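Local coordinates for Cys-Gly metallodipeptidase DUG1 (Saccharomyces cerevisiae, PDB 4G1P), which hydrolyses Cys-Gly as a zinc- or manganese-dependent M20A dipeptidase and serves as the catalytic component of the complex that degrades glutathione, at residues N219-I225 against C379-H385; A242-D247 against L373-N377; I262-I267 against Y316-S320; T349-S355 against D386-V391. All coordinates share one frame; numbering follows the deposited sequence.

Interaction 1 of 4, residues N219-I225 against C379-H385; sequences NYYQTII and CRTELIH
A classic beta bulge, formed where Ile-384 and His-385 both face Tyr-220, interrupts this antiparallel strand pair next to the bound cysteine, which His-385 touches. Tyr-220 O accepts from Ile-384 N at 2.6 Å and only weakly from His-385 N. Tyr-220 N returns a nearly straight bond to His-385 O. CB of Tyr-220 lies over one face of the His-385 imidazole, 3.9 Å from the ring centroid, a CH-pi contact. The tyrosine ring runs beside Ile-384, with CD1 of each 3.6 Å apart. Its hydroxyl binds the backbone of Lys-334 of the second subunit. The strands belong to the sheet of the lid domain, where 210-226 also pairs with 340-349. Beyond the bulge, Gln-222 with Glu-382 and Ile-224 with Arg-380 are hydrogen-bonded pairs. Gln-222 and Glu-382 both hold CG between the backbone N and the carbonyl carbon (chi1 63° and 84°) and run extended side by side. Gln-222 NE2 reaches Glu-382 OE2 at 2.6 Å from above the carboxylate plane. On the other side of the sheet, Thr-223 OG1 and Thr-381 OG1 share a hydrogen bond. Tyr-221 CE1 packs there on Leu-383 CD1 at 3.5 Å, and Ile-225 CG1 on Cys-379 SG.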
loop_
_atom_site.group_PDB
_atom_site.type_symbol
_atom_site.label_atom_id
_atom_site.label_comp_id
_atom_site.label_asym_id
_atom_site.label_seq_id
_atom_site.Cartn_x
_atom_site.Cartn_y
_atom_site.Cartn_z
ATOM N N ASN A 219 3.523 20.792 5.616
ATOM C CA ASN A 219 4.763 20.309 5.028
ATOM C C ASN A 219 4.690 18.798 4.893
ATOM O O ASN A 219 4.522 18.083 5.885
ATOM C CB ASN A 219 5.972 20.736 5.868
ATOM C CG ASN A 219 6.369 22.187 5.629
ATOM O OD1 ASN A 219 5.541 23.010 5.240
ATOM N ND2 ASN A 219 7.640 22.500 5.844
ATOM N N TYR A 220 4.771 18.308 3.666
ATOM C CA TYR A 220 4.594 16.883 3.446
ATOM C C TYR A 220 5.932 16.234 3.127
ATOM O O TYR A 220 6.619 16.632 2.175
ATOM C CB TYR A 220 3.584 16.633 2.332
ATOM C CG TYR A 220 2.910 15.285 2.408
ATOM C CD1 TYR A 220 3.589 14.129 2.060
ATOM C CD2 TYR A 220 1.597 15.167 2.826
ATOM C CE1 TYR A 220 2.977 12.890 2.129
ATOM C CE2 TYR A 220 0.977 13.938 2.896
ATOM C CZ TYR A 220 1.676 12.797 2.546
ATOM O OH TYR A 220 1.069 11.565 2.597
ATOM N N TYR A 221 6.295 15.239 3.930
ATOM C CA TYR A 221 7.602 14.592 3.812
ATOM C C TYR A 221 7.508 13.110 3.458
ATOM O O TYR A 221 6.507 12.431 3.746
ATOM C CB TYR A 221 8.409 14.752 5.109
ATOM C CG TYR A 221 8.667 16.185 5.487
ATOM C CD1 TYR A 221 9.674 16.907 4.882
ATOM C CD2 TYR A 221 7.889 16.820 6.443
ATOM C CE1 TYR A 221 9.906 18.225 5.214
ATOM C CE2 TYR A 221 8.108 18.140 6.783
ATOM C CZ TYR A 221 9.118 18.840 6.165
ATOM O OH TYR A 221 9.347 20.160 6.500
ATOM N N GLN A 222 8.568 12.617 2.832
ATOM C CA GLN A 222 8.746 11.184 2.660
ATOM C C GLN A 222 10.147 10.799 3.107
ATOM O O GLN A 222 11.135 11.414 2.694
ATOM C CB GLN A 222 8.479 10.734 1.213
ATOM C CG GLN A 222 9.414 11.312 0.172
ATOM C CD GLN A 222 9.092 10.828 -1.228
ATOM O OE1 GLN A 222 8.115 10.113 -1.444
ATOM N NE2 GLN A 222 9.917 11.216 -2.188
ATOM N N THR A 223 10.223 9.806 3.984
ATOM C CA THR A 223 11.514 9.260 4.388
ATOM C C THR A 223 11.809 8.022 3.550
ATOM O O THR A 223 11.030 7.069 3.558
ATOM C CB THR A 223 11.554 8.912 5.894
ATOM O OG1 THR A 223 11.598 10.120 6.654
ATOM C CG2 THR A 223 12.787 8.095 6.230
ATOM N N ILE A 224 12.924 8.052 2.819
ATOM C CA ILE A 224 13.267 6.969 1.899
ATOM C C ILE A 224 14.403 6.093 2.422
ATOM O O ILE A 224 15.493 6.580 2.690
ATOM C CB ILE A 224 13.654 7.507 0.522
ATOM C CG1 ILE A 224 12.732 8.666 0.129
ATOM C CG2 ILE A 224 13.596 6.396 -0.502
ATOM C CD1 ILE A 224 13.098 9.331 -1.196
ATOM N N ILE A 225 14.128 4.801 2.578
ATOM C CA ILE A 225 15.135 3.845 3.022
ATOM C C ILE A 225 15.280 2.725 2.001
ATOM O O ILE A 225 14.296 2.065 1.638
ATOM C CB ILE A 225 14.788 3.252 4.382
ATOM C CG1 ILE A 225 14.732 4.349 5.437
ATOM C CG2 ILE A 225 15.823 2.223 4.791
ATOM C CD1 ILE A 225 14.311 3.854 6.806
ATOM N N CYS A 379 19.488 5.988 3.600
ATOM C CA CYS A 379 18.332 6.719 4.110
ATOM C C CYS A 379 18.447 8.212 3.900
ATOM O O CYS A 379 19.529 8.799 4.001
ATOM C CB CYS A 379 18.086 6.434 5.601
ATOM S SG CYS A 379 16.578 7.247 6.290
ATOM N N ARG A 380 17.306 8.821 3.618
ATOM C CA ARG A 380 17.218 10.257 3.479
ATOM C C ARG A 380 15.756 10.680 3.494
ATOM O O ARG A 380 14.862 9.908 3.114
ATOM C CB ARG A 380 17.893 10.716 2.195
ATOM C CG ARG A 380 17.137 10.407 0.957
ATOM C CD ARG A 380 17.935 10.813 -0.244
ATOM N NE ARG A 380 17.273 10.409 -1.475
ATOM C CZ ARG A 380 16.283 11.093 -2.041
ATOM N NH1 ARG A 380 15.840 12.213 -1.471
ATOM N NH2 ARG A 380 15.731 10.659 -3.171
ATOM N N THR A 381 15.516 11.905 3.948
ATOM C CA THR A 381 14.170 12.417 4.075
ATOM C C THR A 381 14.002 13.654 3.216
ATOM O O THR A 381 14.813 14.577 3.265
ATOM C CB THR A 381 13.832 12.701 5.546
ATOM O OG1 THR A 381 13.678 11.454 6.228
ATOM C CG2 THR A 381 12.533 13.489 5.685
ATOM N N GLU A 382 12.956 13.668 2.402
ATOM C CA GLU A 382 12.767 14.796 1.516
ATOM C C GLU A 382 11.363 15.381 1.571
ATOM O O GLU A 382 10.396 14.718 1.952
ATOM C CB GLU A 382 13.176 14.436 0.093
ATOM C CG GLU A 382 12.130 13.731 -0.722
ATOM C CD GLU A 382 12.718 13.164 -2.003
ATOM O OE1 GLU A 382 13.960 13.175 -2.125
ATOM O OE2 GLU A 382 11.949 12.712 -2.879
ATOM N N LEU A 383 11.276 16.652 1.215
ATOM C CA LEU A 383 10.024 17.367 1.257
ATOM C C LEU A 383 9.291 17.088 -0.046
ATOM O O LEU A 383 9.881 17.148 -1.119
ATOM C CB LEU A 383 10.308 18.865 1.432
ATOM C CG LEU A 383 9.154 19.869 1.318
ATOM C CD1 LEU A 383 8.291 19.831 2.549
ATOM C CD2 LEU A 383 9.686 21.269 1.064
ATOM N N ILE A 384 8.010 16.759 0.038
ATOM C CA ILE A 384 7.240 16.566 -1.182
ATOM C C ILE A 384 6.547 17.858 -1.605
ATOM O O ILE A 384 6.621 18.251 -2.765
ATOM C CB ILE A 384 6.203 15.454 -1.054
ATOM C CG1 ILE A 384 6.898 14.123 -0.743
ATOM C CG2 ILE A 384 5.372 15.401 -2.329
ATOM C CD1 ILE A 384 5.963 12.972 -0.416
ATOM N N HIS A 385 5.862 18.505 -0.666
ATOM C CA HIS A 385 5.323 19.835 -0.908
ATOM C C HIS A 385 5.164 20.628 0.385
ATOM O O HIS A 385 5.051 20.050 1.473
ATOM C CB HIS A 385 4.006 19.784 -1.702
ATOM C CG HIS A 385 2.835 19.250 -0.936
ATOM N ND1 HIS A 385 2.112 18.154 -1.359
ATOM C CD2 HIS A 385 2.231 19.682 0.200
ATOM C CE1 HIS A 385 1.127 17.921 -0.506
ATOM N NE2 HIS A 385 1.179 18.830 0.452
#

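Interaction 2 of 4, residues A242-D247 against L373-N377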
loop_
_atom_site.group_PDB
_atom_site.type_symbol
_atom_site.label_atom_id
_atom_site.label_comp_id
_atom_site.label_asym_id
_atom_site.label_seq_id
_atom_site.Cartn_x
_atom_site.Cartn_y
_atom_site.Cartn_z
ATOM N N ALA A 242 19.793 -6.722 6.198
ATOM C CA ALA A 242 19.083 -5.696 6.943
ATOM C C ALA A 242 17.815 -5.289 6.179
ATOM O O ALA A 242 17.813 -5.241 4.941
ATOM C CB ALA A 242 19.971 -4.516 7.174
ATOM N N GLU A 243 16.738 -5.005 6.912
ATOM C CA GLU A 243 15.457 -4.700 6.279
ATOM C C GLU A 243 15.072 -3.215 6.379
ATOM O O GLU A 243 14.893 -2.678 7.477
ATOM C CB GLU A 243 14.352 -5.583 6.858
ATOM C CG GLU A 243 14.712 -7.062 6.884
ATOM C CD GLU A 243 13.548 -7.975 7.274
ATOM O OE1 GLU A 243 12.385 -7.508 7.352
ATOM O OE2 GLU A 243 13.797 -9.172 7.513
ATOM N N PRO A 244 14.952 -2.544 5.222
ATOM C CA PRO A 244 14.460 -1.167 5.163
ATOM C C PRO A 244 13.171 -0.967 5.968
ATOM O O PRO A 244 13.068 0.012 6.701
ATOM C CB PRO A 244 14.212 -0.963 3.673
ATOM C CG PRO A 244 15.247 -1.803 3.030
ATOM C CD PRO A 244 15.387 -3.026 3.900
ATOM N N MET A 245 12.223 -1.892 5.862
ATOM C CA MET A 245 10.999 -1.789 6.649
ATOM C C MET A 245 11.234 -1.734 8.161
ATOM O O MET A 245 10.496 -1.058 8.882
ATOM C CB MET A 245 10.009 -2.906 6.301
ATOM C CG MET A 245 9.100 -2.575 5.123
ATOM S SD MET A 245 8.121 -1.049 5.299
ATOM C CE MET A 245 6.908 -1.556 6.515
ATOM N N ILE A 246 12.255 -2.436 8.639
ATOM C CA ILE A 246 12.518 -2.484 10.068
ATOM C C ILE A 246 13.097 -1.146 10.547
ATOM O O ILE A 246 12.645 -0.573 11.545
ATOM C CB ILE A 246 13.419 -3.670 10.421
ATOM C CG1 ILE A 246 12.656 -4.975 10.193
ATOM C CG2 ILE A 246 13.878 -3.589 11.856
ATOM C CD1 ILE A 246 13.504 -6.238 10.327
ATOM N N ASP A 247 14.080 -0.636 9.818
ATOM C CA ASP A 247 14.603 0.691 10.115
ATOM C C ASP A 247 13.474 1.718 10.093
ATOM O O ASP A 247 13.349 2.546 11.006
ATOM C CB ASP A 247 15.690 1.075 9.114
ATOM C CG ASP A 247 16.833 0.072 9.087
ATOM O OD1 ASP A 247 16.952 -0.692 10.065
ATOM O OD2 ASP A 247 17.602 0.047 8.097
ATOM N N LEU A 373 20.744 3.685 14.315
ATOM C CA LEU A 373 20.256 2.332 14.136
ATOM C C LEU A 373 21.401 1.385 13.847
ATOM O O LEU A 373 21.279 0.182 14.058
ATOM C CB LEU A 373 19.257 2.268 13.002
ATOM C CG LEU A 373 17.957 3.005 13.233
ATOM C CD1 LEU A 373 16.917 2.426 12.303
ATOM C CD2 LEU A 373 17.526 2.856 14.670
ATOM N N ASN A 374 22.514 1.938 13.380
ATOM C CA ASN A 374 23.656 1.132 12.980
ATOM C C ASN A 374 23.209 0.149 11.911
ATOM O O ASN A 374 23.333 -1.066 12.061
ATOM C CB ASN A 374 24.283 0.406 14.176
ATOM C CG ASN A 374 25.073 1.336 15.079
ATOM O OD1 ASN A 374 25.868 2.154 14.608
ATOM N ND2 ASN A 374 24.860 1.213 16.386
ATOM N N SER A 375 22.664 0.704 10.838
ATOM C CA SER A 375 22.127 -0.088 9.756
ATOM C C SER A 375 22.938 0.165 8.506
ATOM O O SER A 375 23.327 1.299 8.235
ATOM C CB SER A 375 20.665 0.286 9.509
ATOM O OG SER A 375 20.270 -0.040 8.187
ATOM N N PRO A 376 23.187 -0.894 7.730
ATOM C CA PRO A 376 23.893 -0.772 6.453
ATOM C C PRO A 376 23.041 -0.123 5.370
ATOM O O PRO A 376 23.545 0.138 4.292
ATOM C CB PRO A 376 24.173 -2.227 6.072
ATOM C CG PRO A 376 23.114 -3.000 6.755
ATOM C CD PRO A 376 22.785 -2.279 8.025
ATOM N N ASN A 377 21.770 0.132 5.649
ATOM C CA ASN A 377 20.868 0.662 4.635
ATOM C C ASN A 377 21.135 2.139 4.301
ATOM O O ASN A 377 21.826 2.840 5.054
ATOM C CB ASN A 377 19.406 0.431 5.057
ATOM C CG ASN A 377 18.989 -1.047 4.970
ATOM O OD1 ASN A 377 19.356 -1.746 4.033
ATOM N ND2 ASN A 377 18.221 -1.513 5.949
#
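Asp-247 and Asn-377 both hold CG beside the backbone N (chi1 -57° and -71°), which brings the carboxylate and the amide together. Ser-375 instead swings OG opposite its backbone N (chi1 157°), toward the same carboxylate. Asp-247 OD2 thus takes two bonds. Asn-377 ND2 donates to OD2 at 2.7 Å, nearly straight and in the plane of its own amide. Ser-375 OG donates to OD2, also at 2.7 Å. The two donors reach Asp-247 OD2 from opposite faces of the carboxylate. The serine hydroxyl in turn accepts from Asn-377 N at 3.0 Å. This is an ST turn, and it shapes the loop between helix 355-371 and strand 378-391. Asp-247 lies in the first turn of helix 244-252, so the bonds join that helix start to the loop. Its other oxygen, OD1, binds Ser-258 of the second subunit. Apolar contacts flank the polar group. Leu-373 CD1 rests against Asp-247 CA and CB, at 3.6 Å from CA. Ala-242 CB meets Pro-376 CG at 3.5 Å. The side chains of Asn-377 and Pro-244 cross at about a right angle, with Asn-377 ND2 3.8 Å from Pro-244 CD. Ile-225 packs against Pro-244, Asp-247 and Asn-377.

Interaction 3 of 4, residues I262-I267 against Y316-S320; sequences ILIDGI and YPSLS
Ile-262 reaches across to residues 317-319, and its side chain carries most of the contact. CB points toward that segment and splits into two branches. CG1 stands beside the backbone N (chi1 -56°) and leads outward to CD1. CG2 lies opposite that N. On the longer branch, CG1 comes 3.8 Å from Leu-319 CB. CD1, at the tip, settles on the backbone. It is 3.5 Å from Ser-318 C, and it also meets Leu-319 N and Pro-317 CB. The short branch turns to the leucine side chain, where CG2 touches Leu-319 CD1 at 3.7 Å. An alanine here would lose both branches and would probably leave a gap over the Ser-318 to Leu-319 peptide, with the Leu-319 methyl short of a neighbour.

Two further isoleucines extend the apolar patch. Ile-264 crosses Leu-319 at about a right angle, with CD1 4.0 Å from Leu-319 CD1. Ile-267 stands further off, its CG2 4.3 Å from Pro-317 CG. A type II beta turn from Ile-264 to Ile-267 brings both side chains round to residues 317-319. No hydrogen bond joins the two segments. Further apolar neighbours include helix 355-371, which packs on Ile-264 and Ile-267, and Phe-345 and Ile-347 of strand 340-349, which touch Leu-319. This is apolar helix-and-loop packing on one face of a beta sheet, as in the alpha/beta lid domain of M20 peptidases.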
loop_
_atom_site.group_PDB
_atom_site.type_symbol
_atom_site.label_atom_id
_atom_site.label_comp_id
_atom_site.label_asym_id
_atom_site.label_seq_id
_atom_site.Cartn_x
_atom_site.Cartn_y
_atom_site.Cartn_z
ATOM N N ILE A 262 4.677 16.070 19.061
ATOM C CA ILE A 262 5.733 15.961 18.073
ATOM C C ILE A 262 7.073 15.870 18.800
ATOM O O ILE A 262 7.306 16.587 19.767
ATOM C CB ILE A 262 5.693 17.142 17.106
ATOM C CG1 ILE A 262 4.303 17.227 16.471
ATOM C CG2 ILE A 262 6.769 17.016 16.042
ATOM C CD1 ILE A 262 4.165 18.314 15.435
ATOM N N LEU A 263 7.943 14.971 18.348
ATOM C CA LEU A 263 9.165 14.665 19.075
ATOM C C LEU A 263 10.390 15.199 18.381
ATOM O O LEU A 263 11.508 14.863 18.742
ATOM C CB LEU A 263 9.304 13.161 19.266
ATOM C CG LEU A 263 8.095 12.582 19.978
ATOM C CD1 LEU A 263 8.218 11.098 20.130
ATOM C CD2 LEU A 263 7.926 13.240 21.327
ATOM N N ILE A 264 10.187 16.040 17.388
ATOM C CA ILE A 264 11.314 16.579 16.658
ATOM C C ILE A 264 11.839 17.814 17.367
ATOM O O ILE A 264 11.089 18.750 17.611
ATOM C CB ILE A 264 10.903 16.920 15.235
ATOM C CG1 ILE A 264 10.609 15.628 14.469
ATOM C CG2 ILE A 264 11.975 17.740 14.559
ATOM C CD1 ILE A 264 10.004 15.850 13.110
ATOM N N ASP A 265 13.119 17.815 17.717
ATOM C CA ASP A 265 13.719 18.973 18.379
ATOM C C ASP A 265 13.626 20.225 17.524
ATOM O O ASP A 265 13.850 20.192 16.315
ATOM C CB ASP A 265 15.200 18.723 18.709
ATOM C CG ASP A 265 15.391 17.895 19.961
ATOM O OD1 ASP A 265 14.444 17.836 20.781
ATOM O OD2 ASP A 265 16.489 17.306 20.128
ATOM N N GLY A 266 13.310 21.341 18.164
ATOM C CA GLY A 266 13.405 22.624 17.499
ATOM C C GLY A 266 12.082 23.236 17.124
ATOM O O GLY A 266 12.023 24.433 16.882
ATOM N N ILE A 267 11.019 22.437 17.093
ATOM C CA ILE A 267 9.750 22.930 16.571
ATOM C C ILE A 267 9.014 23.833 17.555
ATOM O O ILE A 267 8.572 24.937 17.195
ATOM C CB ILE A 267 8.827 21.794 16.123
ATOM C CG1 ILE A 267 9.533 20.926 15.090
ATOM C CG2 ILE A 267 7.550 22.363 15.513
ATOM C CD1 ILE A 267 8.611 19.951 14.404
ATOM N N TYR A 316 -1.679 24.969 17.435
ATOM C CA TYR A 316 -0.518 24.125 17.744
ATOM C C TYR A 316 -0.266 23.196 16.568
ATOM O O TYR A 316 -1.213 22.722 15.954
ATOM C CB TYR A 316 -0.746 23.320 19.029
ATOM C CG TYR A 316 -0.738 24.182 20.276
ATOM C CD1 TYR A 316 0.222 25.174 20.447
ATOM C CD2 TYR A 316 -1.695 24.024 21.269
ATOM C CE1 TYR A 316 0.241 25.970 21.580
ATOM C CE2 TYR A 316 -1.683 24.820 22.401
ATOM C CZ TYR A 316 -0.710 25.791 22.550
ATOM O OH TYR A 316 -0.683 26.592 23.671
ATOM N N PRO A 317 1.007 22.944 16.236
ATOM C CA PRO A 317 1.313 22.075 15.095
ATOM C C PRO A 317 0.857 20.646 15.327
ATOM O O PRO A 317 0.529 20.274 16.453
ATOM C CB PRO A 317 2.844 22.135 14.998
ATOM C CG PRO A 317 3.298 22.537 16.345
ATOM C CD PRO A 317 2.222 23.420 16.915
ATOM N N SER A 318 0.812 19.854 14.263
ATOM C CA SER A 318 0.517 18.429 14.400
ATOM C C SER A 318 1.344 17.618 13.414
ATOM O O SER A 318 1.823 18.146 12.410
ATOM C CB SER A 318 -0.972 18.155 14.201
ATOM O OG SER A 318 -1.396 18.604 12.930
ATOM N N LEU A 319 1.538 16.339 13.717
ATOM C CA LEU A 319 2.291 15.455 12.831
ATOM C C LEU A 319 1.455 14.212 12.618
ATOM O O LEU A 319 1.043 13.560 13.575
ATOM C CB LEU A 319 3.656 15.107 13.428
ATOM C CG LEU A 319 4.765 14.580 12.505
ATOM C CD1 LEU A 319 6.128 14.685 13.179
ATOM C CD2 LEU A 319 4.524 13.140 12.078
ATOM N N SER A 320 1.179 13.907 11.359
ATOM C CA SER A 320 0.369 12.745 11.030
ATOM C C SER A 320 1.164 11.753 10.194
ATOM O O SER A 320 2.036 12.135 9.402
ATOM C CB SER A 320 -0.893 13.168 10.279
ATOM O OG SER A 320 -1.917 13.569 11.177
#

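Interaction 4 of 4, residues T349-S355 against D386-V391; sequences TVPDMDS and DGAYWV
Ser-355 OG donates to Asp-386 OD2 at 2.8 Å, meeting the carboxylate on its anti side and 16° out of its plane. This joins the first turn of helix 355-371 to strand 378-391. Further along, Tyr-389 lies against the loop. Its CG stands between the backbone N and the carbonyl carbon (chi1 59°), which sends the ring toward the 349-353 backbone. One face lies on the Val-350 to Pro-351 peptide, with Pro-351 N over the ring centre. Pro-351 CD makes a CH-pi contact to the same face, 4.2 Å from the centroid, and Pro-351 CB lies 3.7 Å from CE1. Thr-349 OG1 and Met-353 O sit at the ring edge, in its plane. The loop links strand 340-349 of the lid sheet to helix 355-371. It contains a cis peptide between Pro-351 and Asp-352, and Met-353 N bonds to Val-350 O at 2.8 Å. A water bridges Tyr-389 OH and Asp-352 OD1, 3.0 Å from each. A serine in place of Tyr-389 would probably leave the Val-350 to Pro-351 peptide without its ring and break the water bridge to Asp-352. Val-391 CG2 meets Pro-351 CG at 4.0 Å.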
loop_
_atom_site.group_PDB
_atom_site.type_symbol
_atom_site.label_atom_id
_atom_site.label_comp_id
_atom_site.label_asym_id
_atom_site.label_seq_id
_atom_site.Cartn_x
_atom_site.Cartn_y
_atom_site.Cartn_z
ATOM N N THR A 349 1.672 23.294 9.970
ATOM C CA THR A 349 2.430 24.399 10.538
ATOM C C THR A 349 1.547 25.533 11.060
ATOM O O THR A 349 0.447 25.770 10.569
ATOM C CB THR A 349 3.436 24.950 9.534
ATOM O OG1 THR A 349 2.732 25.571 8.464
ATOM C CG2 THR A 349 4.286 23.819 8.969
ATOM N N VAL A 350 2.048 26.220 12.076
ATOM C CA VAL A 350 1.366 27.346 12.681
ATOM C C VAL A 350 2.372 28.471 12.791
ATOM O O VAL A 350 3.565 28.255 12.573
ATOM C CB VAL A 350 0.893 26.988 14.083
ATOM C CG1 VAL A 350 -0.107 25.832 14.031
ATOM C CG2 VAL A 350 2.084 26.648 14.955
ATOM N N PRO A 351 1.912 29.689 13.117
ATOM C CA PRO A 351 2.932 30.693 13.432
ATOM C C PRO A 351 3.645 30.333 14.748
ATOM O O PRO A 351 3.016 29.809 15.670
ATOM C CB PRO A 351 2.117 31.975 13.576
ATOM C CG PRO A 351 0.734 31.506 13.923
ATOM C CD PRO A 351 0.550 30.254 13.153
ATOM N N ASP A 352 4.945 30.588 14.825
ATOM C CA ASP A 352 5.681 31.206 13.731
ATOM C C ASP A 352 6.681 30.231 13.126
ATOM O O ASP A 352 7.871 30.519 13.098
ATOM C CB ASP A 352 6.443 32.438 14.234
ATOM C CG ASP A 352 5.630 33.280 15.214
ATOM O OD1 ASP A 352 4.486 33.668 14.883
ATOM O OD2 ASP A 352 6.137 33.543 16.328
ATOM N N MET A 353 6.210 29.088 12.634
ATOM C CA MET A 353 7.113 28.069 12.091
ATOM C C MET A 353 7.634 28.429 10.696
ATOM O O MET A 353 6.852 28.691 9.789
ATOM C CB MET A 353 6.413 26.710 12.065
ATOM C CG MET A 353 6.055 26.204 13.439
ATOM S SD MET A 353 4.896 24.827 13.429
ATOM C CE MET A 353 5.861 23.599 12.540
ATOM N N ASP A 354 8.954 28.461 10.528
ATOM C CA ASP A 354 9.543 28.697 9.211
ATOM C C ASP A 354 9.651 27.381 8.438
ATOM O O ASP A 354 10.129 26.380 8.978
ATOM C CB ASP A 354 10.924 29.353 9.340
ATOM C CG ASP A 354 11.616 29.548 7.991
ATOM O OD1 ASP A 354 10.982 30.051 7.039
ATOM O OD2 ASP A 354 12.804 29.181 7.873
ATOM N N SER A 355 9.213 27.390 7.181
ATOM C CA SER A 355 9.194 26.186 6.356
ATOM C C SER A 355 10.580 25.554 6.285
ATOM O O SER A 355 10.770 24.396 6.688
ATOM C CB SER A 355 8.681 26.506 4.948
ATOM O OG SER A 355 8.521 25.330 4.165
ATOM N N ASP A 386 5.175 21.953 0.260
ATOM C CA ASP A 386 4.921 22.821 1.403
ATOM C C ASP A 386 3.891 23.885 1.050
ATOM O O ASP A 386 3.778 24.294 -0.105
ATOM C CB ASP A 386 6.221 23.430 1.958
ATOM C CG ASP A 386 6.909 24.390 0.982
ATOM O OD1 ASP A 386 6.477 24.549 -0.184
ATOM O OD2 ASP A 386 7.917 24.996 1.402
ATOM N N GLY A 387 3.127 24.304 2.050
ATOM C CA GLY A 387 2.105 25.320 1.879
ATOM C C GLY A 387 2.071 26.140 3.153
ATOM O O GLY A 387 2.145 25.575 4.245
ATOM N N ALA A 388 1.967 27.461 3.021
ATOM C CA ALA A 388 2.139 28.355 4.162
ATOM C C ALA A 388 0.927 28.393 5.059
ATOM O O ALA A 388 -0.190 28.174 4.608
ATOM C CB ALA A 388 2.465 29.738 3.697
ATOM N N TYR A 389 1.153 28.664 6.338
ATOM C CA TYR A 389 0.053 28.979 7.234
ATOM C C TYR A 389 -0.399 30.416 6.990
ATOM O O TYR A 389 0.293 31.189 6.321
ATOM C CB TYR A 389 0.460 28.778 8.691
ATOM C CG TYR A 389 1.637 29.609 9.149
ATOM C CD1 TYR A 389 1.478 30.952 9.486
ATOM C CD2 TYR A 389 2.897 29.048 9.280
ATOM C CE1 TYR A 389 2.534 31.710 9.915
ATOM C CE2 TYR A 389 3.968 29.803 9.713
ATOM C CZ TYR A 389 3.775 31.131 10.028
ATOM O OH TYR A 389 4.831 31.891 10.455
ATOM N N TRP A 390 -1.550 30.787 7.529
ATOM C CA TRP A 390 -2.079 32.113 7.276
ATOM C C TRP A 390 -2.940 32.537 8.440
ATOM O O TRP A 390 -3.750 31.757 8.934
ATOM C CB TRP A 390 -2.883 32.117 5.977
ATOM C CG TRP A 390 -3.667 33.372 5.706
ATOM C CD1 TRP A 390 -3.187 34.551 5.194
ATOM C CD2 TRP A 390 -5.078 33.566 5.889
ATOM N NE1 TRP A 390 -4.210 35.468 5.062
ATOM C CE2 TRP A 390 -5.379 34.891 5.483
ATOM C CE3 TRP A 390 -6.115 32.754 6.365
ATOM C CZ2 TRP A 390 -6.674 35.417 5.534
ATOM C CZ3 TRP A 390 -7.394 33.275 6.422
ATOM C CH2 TRP A 390 -7.666 34.601 6.006
ATOM N N VAL A 391 -2.737 33.760 8.910
ATOM C CA VAL A 391 -3.553 34.283 9.983
ATOM C C VAL A 391 -3.911 35.712 9.625
ATOM O O VAL A 391 -3.066 36.486 9.177
ATOM C CB VAL A 391 -2.836 34.287 11.355
ATOM C CG1 VAL A 391 -3.845 34.460 12.464
ATOM C CG2 VAL A 391 -2.067 33.020 11.584
HETATM O O HOH W 1 4.546 34.426 11.953
#

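How the interactions relate
Strand 210-226 comes first and waits 153 residues for its partner in interaction 1, the longest loop closed here. Interaction 2 opens next, at helix 244-252, and closes just before strand 378-391 begins. Interaction 3 opens and closes within it, so interactions 2 and 3 both fall inside the loop of interaction 1. Interaction 4 follows interaction 3 in series but crosses interactions 1 and 2, since it opens before they close and ends after them. Ile-225 ties interaction 1 to interaction 2, and Asn-219 ties it to interaction 4. Pro-317 packs on Val-350 and Met-353, and Ile-267 on Met-353, joining interactions 3 and 4. Interactions 1, 3 and 4 reach one sheet; 1, 2 and 3 touch the second subunit.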